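Local coordinates for protein 6-aminohexanoate-dimer hydrolase (Bacillus anthracis, PDB 4GB7) that probably hydrolyses amide bonds in small substrates such as the 6-aminohexanoate dimer, as a member of the beta-lactamase family of serine hydrolases, at residues A180-V192 with L345-Q358. Residues are numbered along the deposited sequence; the frame is centred on the assembly and turned at random.
Sequences ATLQQLMDMQVSV and LAIGPGASISYHNQ
Asp187, the first residue beyond helix 182-186, grips the end of strand 354-356 through one carboxylate oxygen. His356 ND1 donates to Asp187 OD1 on its syn side over 2.6 Å, in the plane of the imidazole, and Asn357 N meets the same oxygen at 3.0 Å. Gln183 NE2 ties the group together: bent at chi2 (61°), its chain brings the amide to Asn357 OD1 at 2.8 Å and, within segment 180-192, to Asp187 OD2 just past the helix end, met from above the carboxylate plane. The His356 ring is sandwiched between Asn357 ND2, centred over one face, and Leu345 CD1, offset toward the rim of the other. Beside this network Gln358 NE2 donates to Met186 O (2.9 Å), well above the carbonyl plane, while Gln358 OE1 is taken by Thr254. A water donates to both Asp187 O and Tyr355 O, bridging the two backbones. Met188, at positive phi, is the C-prime residue of a Schellman motif that closes the helix.

Apolar packing comes from two selenomethionines. Met188 CG lies 3.3 Å from Tyr355 CE1, oblique to the ring, and Met186 CE rests 3.8 Å from Asn357 CB.

Helices 143-155 and 251-265 pack against Met186 and Met188, and Trp360 meets Tyr355 edge-to-face; the junction thus joins the hairpin 354-361 to the helical region, with Met188 and Gln358 touching Lys143 of a probable SxxK motif.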
loop_
_atom_site.group_PDB
_atom_site.type_symbol
_atom_site.label_atom_id
_atom_site.label_comp_id
_atom_site.label_asym_id
_atom_site.label_seq_id
_atom_site.Cartn_x
_atom_site.Cartn_y
_atom_site.Cartn_z
ATOM N N ALA A 180 21.702 6.609 0.011
ATOM C CA ALA A 180 20.547 7.473 -0.158
ATOM C C ALA A 180 20.165 8.123 1.153
ATOM O O ALA A 180 20.242 7.494 2.217
ATOM C CB ALA A 180 19.366 6.658 -0.655
ATOM N N THR A 181 19.683 9.351 1.074
ATOM C CA THR A 181 19.101 9.988 2.256
ATOM C C THR A 181 17.742 9.384 2.521
ATOM O O THR A 181 17.117 8.806 1.618
ATOM C CB THR A 181 18.917 11.524 2.143
ATOM O OG1 THR A 181 17.958 11.834 1.117
ATOM C CG2 THR A 181 20.247 12.278 1.901
ATOM N N LEU A 182 17.271 9.545 3.751
ATOM C CA LEU A 182 15.953 9.052 4.095
ATOM C C LEU A 182 14.882 9.696 3.211
ATOM O O LEU A 182 13.955 8.999 2.769
ATOM C CB LEU A 182 15.631 9.272 5.558
ATOM C CG LEU A 182 16.181 8.209 6.487
ATOM C CD1 LEU A 182 17.696 8.053 6.422
ATOM C CD2 LEU A 182 15.709 8.479 7.906
ATOM N N GLN A 183 15.000 11.000 2.975
ATOM C CA GLN A 183 14.083 11.721 2.117
ATOM C C GLN A 183 14.059 11.153 0.694
ATOM O O GLN A 183 12.977 10.986 0.117
ATOM C CB GLN A 183 14.332 13.242 2.150
ATOM C CG GLN A 183 13.186 14.028 1.502
ATOM C CD GLN A 183 11.852 13.821 2.215
ATOM O OE1 GLN A 183 11.728 14.063 3.400
ATOM N NE2 GLN A 183 10.839 13.393 1.473
ATOM N N GLN A 184 15.231 10.860 0.137
ATOM C CA GLN A 184 15.325 10.181 -1.182
ATOM C C GLN A 184 14.594 8.860 -1.224
ATOM O O GLN A 184 13.895 8.538 -2.219
ATOM C CB GLN A 184 16.791 10.067 -1.631
ATOM C CG GLN A 184 17.319 11.445 -2.011
ATOM C CD GLN A 184 18.868 11.509 -2.090
ATOM O OE1 GLN A 184 19.597 10.559 -1.652
ATOM N NE2 GLN A 184 19.377 12.617 -2.607
ATOM N N LEU A 185 14.733 8.090 -0.152
ATOM C CA LEU A 185 14.012 6.812 -0.017
ATOM C C LEU A 185 12.499 7.050 0.044
ATOM O O LEU A 185 11.688 6.384 -0.704
ATOM C CB LEU A 185 14.510 6.034 1.204
ATOM C CG LEU A 185 15.945 5.540 1.174
ATOM C CD1 LEU A 185 16.466 5.199 2.570
ATOM C CD2 LEU A 185 16.161 4.333 0.276
HETATM N N MSE A 186 12.100 7.956 0.923
HETATM C CA MSE A 186 10.683 8.381 1.052
HETATM C C MSE A 186 10.048 8.788 -0.291
HETATM O O MSE A 186 8.861 8.482 -0.567
HETATM C CB MSE A 186 10.561 9.533 2.057
HETATM C CG MSE A 186 10.751 9.155 3.517
HETATM SE SE MSE A 186 9.188 8.214 4.151
HETATM C CE MSE A 186 8.273 9.772 4.768
ATOM N N ASP A 187 10.842 9.445 -1.143
ATOM C CA ASP A 187 10.355 9.929 -2.431
ATOM C C ASP A 187 10.616 8.984 -3.612
ATOM O O ASP A 187 10.393 9.381 -4.772
ATOM C CB ASP A 187 10.938 11.330 -2.723
ATOM C CG ASP A 187 10.355 12.411 -1.805
ATOM O OD1 ASP A 187 9.215 12.225 -1.346
ATOM O OD2 ASP A 187 11.063 13.391 -1.503
HETATM N N MSE A 188 11.119 7.780 -3.343
HETATM C CA MSE A 188 11.361 6.808 -4.391
HETATM C C MSE A 188 12.324 7.386 -5.459
HETATM O O MSE A 188 12.110 7.295 -6.628
HETATM C CB MSE A 188 10.036 6.332 -4.999
HETATM C CG MSE A 188 9.331 5.392 -4.090
HETATM SE SE MSE A 188 10.170 3.792 -3.615
HETATM C CE MSE A 188 8.590 2.852 -3.026
ATOM N N GLN A 189 13.406 7.992 -5.002
ATOM C CA GLN A 189 14.396 8.538 -5.892
ATOM C C GLN A 189 15.753 7.775 -5.836
ATOM O O GLN A 189 16.830 8.328 -6.149
ATOM C CB GLN A 189 14.575 10.010 -5.618
ATOM C CG GLN A 189 13.385 10.870 -6.004
ATOM C CD GLN A 189 13.507 12.274 -5.503
ATOM O OE1 GLN A 189 14.378 12.582 -4.688
ATOM N NE2 GLN A 189 12.662 13.152 -6.005
ATOM N N VAL A 190 15.679 6.499 -5.482
ATOM C CA VAL A 190 16.828 5.607 -5.422
ATOM C C VAL A 190 16.707 4.572 -6.534
ATOM O O VAL A 190 15.732 3.765 -6.585
ATOM C CB VAL A 190 16.921 4.941 -4.028
ATOM C CG1 VAL A 190 18.188 4.136 -3.930
ATOM C CG2 VAL A 190 16.820 6.014 -2.897
ATOM N N SER A 191 17.686 4.620 -7.441
ATOM C CA SER A 191 17.633 3.842 -8.693
ATOM C C SER A 191 18.520 2.618 -8.521
ATOM O O SER A 191 19.771 2.726 -8.448
ATOM C CB SER A 191 18.085 4.701 -9.870
ATOM O OG SER A 191 17.166 5.734 -10.198
ATOM N N VAL A 192 17.889 1.463 -8.474
ATOM C CA VAL A 192 18.552 0.238 -8.132
ATOM C C VAL A 192 17.994 -0.916 -8.952
ATOM O O VAL A 192 16.782 -0.996 -9.219
ATOM C CB VAL A 192 18.332 -0.069 -6.622
ATOM C CG1 VAL A 192 18.399 -1.540 -6.302
ATOM C CG2 VAL A 192 19.304 0.743 -5.748
ATOM N N LEU A 345 8.420 16.846 -7.848
ATOM C CA LEU A 345 8.492 15.424 -7.483
ATOM C C LEU A 345 7.749 14.592 -8.522
ATOM O O LEU A 345 7.008 13.661 -8.172
ATOM C CB LEU A 345 7.949 15.185 -6.057
ATOM C CG LEU A 345 8.749 15.855 -4.934
ATOM C CD1 LEU A 345 8.013 15.791 -3.601
ATOM C CD2 LEU A 345 10.151 15.274 -4.839
ATOM N N ALA A 346 7.984 14.896 -9.792
ATOM C CA ALA A 346 7.282 14.216 -10.889
ATOM C C ALA A 346 7.801 12.796 -10.996
ATOM O O ALA A 346 8.950 12.521 -10.652
ATOM C CB ALA A 346 7.493 14.926 -12.207
ATOM N N ILE A 347 6.959 11.897 -11.491
ATOM C CA ILE A 347 7.349 10.501 -11.619
ATOM C C ILE A 347 8.189 10.233 -12.892
ATOM O O ILE A 347 8.662 9.117 -13.125
ATOM C CB ILE A 347 6.149 9.532 -11.504
ATOM C CG1 ILE A 347 5.113 9.751 -12.613
ATOM C CG2 ILE A 347 5.582 9.653 -10.116
ATOM C CD1 ILE A 347 4.065 8.657 -12.726
ATOM N N GLY A 348 8.407 11.276 -13.690
ATOM C CA GLY A 348 9.249 11.181 -14.878
ATOM C C GLY A 348 9.248 12.531 -15.564
ATOM O O GLY A 348 8.486 13.415 -15.186
ATOM N N PRO A 349 10.091 12.700 -16.577
ATOM C CA PRO A 349 10.153 14.008 -17.226
ATOM C C PRO A 349 8.812 14.411 -17.814
ATOM O O PRO A 349 8.203 13.654 -18.559
ATOM C CB PRO A 349 11.216 13.806 -18.322
ATOM C CG PRO A 349 12.040 12.666 -17.838
ATOM C CD PRO A 349 11.063 11.757 -17.136
ATOM N N GLY A 350 8.330 15.587 -17.429
ATOM C CA GLY A 350 7.052 16.098 -17.904
ATOM C C GLY A 350 5.821 15.428 -17.321
ATOM O O GLY A 350 4.697 15.768 -17.706
ATOM N N ALA A 351 5.992 14.491 -16.385
ATOM C CA ALA A 351 4.817 13.738 -15.870
ATOM C C ALA A 351 3.873 14.629 -15.048
ATOM O O ALA A 351 4.316 15.473 -14.268
ATOM C CB ALA A 351 5.237 12.523 -15.050
ATOM N N SER A 352 2.572 14.434 -15.224
ATOM C CA SER A 352 1.579 15.201 -14.476
ATOM C C SER A 352 1.316 14.611 -13.089
ATOM O O SER A 352 0.733 15.291 -12.228
ATOM C CB SER A 352 0.257 15.264 -15.231
ATOM O OG SER A 352 -0.119 13.969 -15.619
ATOM N N ILE A 353 1.769 13.371 -12.894
ATOM C CA ILE A 353 1.685 12.627 -11.614
ATOM C C ILE A 353 2.973 12.852 -10.826
ATOM O O ILE A 353 4.070 12.849 -11.392
ATOM C CB ILE A 353 1.495 11.101 -11.864
ATOM C CG1 ILE A 353 0.178 10.869 -12.603
ATOM C CG2 ILE A 353 1.507 10.288 -10.556
ATOM C CD1 ILE A 353 0.054 9.438 -13.127
ATOM N N SER A 354 2.825 13.060 -9.534
ATOM C CA SER A 354 3.956 13.226 -8.635
ATOM C C SER A 354 3.910 12.160 -7.568
ATOM O O SER A 354 2.937 11.418 -7.462
ATOM C CB SER A 354 3.963 14.595 -7.977
ATOM O OG SER A 354 4.030 15.639 -8.910
ATOM N N TYR A 355 4.975 12.103 -6.771
ATOM C CA TYR A 355 5.081 11.108 -5.706
ATOM C C TYR A 355 5.876 11.721 -4.558
ATOM O O TYR A 355 6.959 12.271 -4.789
ATOM C CB TYR A 355 5.805 9.896 -6.205
ATOM C CG TYR A 355 5.854 8.696 -5.268
ATOM C CD1 TYR A 355 6.778 8.615 -4.243
ATOM C CD2 TYR A 355 4.951 7.619 -5.430
ATOM C CE1 TYR A 355 6.865 7.479 -3.439
ATOM C CE2 TYR A 355 5.020 6.498 -4.618
ATOM C CZ TYR A 355 5.943 6.440 -3.602
ATOM O OH TYR A 355 6.053 5.301 -2.848
ATOM N N HIS A 356 5.349 11.608 -3.343
ATOM C CA HIS A 356 5.988 12.203 -2.171
ATOM C C HIS A 356 5.688 11.353 -0.951
ATOM O O HIS A 356 4.525 11.051 -0.671
ATOM C CB HIS A 356 5.477 13.632 -1.971
ATOM C CG HIS A 356 6.302 14.460 -0.995
ATOM N ND1 HIS A 356 7.610 14.207 -0.730
ATOM C CD2 HIS A 356 5.971 15.587 -0.279
ATOM C CE1 HIS A 356 8.069 15.105 0.153
ATOM N NE2 HIS A 356 7.082 15.969 0.416
ATOM N N ASN A 357 6.729 10.936 -0.227
ATOM C CA ASN A 357 6.584 10.267 1.059
ATOM C C ASN A 357 5.664 9.043 1.051
ATOM O O ASN A 357 4.852 8.820 1.953
ATOM C CB ASN A 357 6.126 11.323 2.100
ATOM C CG ASN A 357 7.172 12.414 2.305
ATOM O OD1 ASN A 357 8.374 12.157 2.142
ATOM N ND2 ASN A 357 6.718 13.637 2.632
ATOM N N GLN A 358 5.835 8.245 0.016
ATOM C CA GLN A 358 5.162 6.962 -0.195
ATOM C C GLN A 358 3.762 7.081 -0.778
ATOM O O GLN A 358 3.078 6.062 -0.931
ATOM C CB GLN A 358 5.223 6.025 1.021
ATOM C CG GLN A 358 6.643 5.847 1.625
ATOM C CD GLN A 358 7.564 5.012 0.736
ATOM O OE1 GLN A 358 7.523 3.779 0.757
ATOM N NE2 GLN A 358 8.455 5.692 -0.013
HETATM O O HOH W 1 9.377 11.470 -6.052
HETATM O O HOH W 2 10.413 12.542 -8.310
#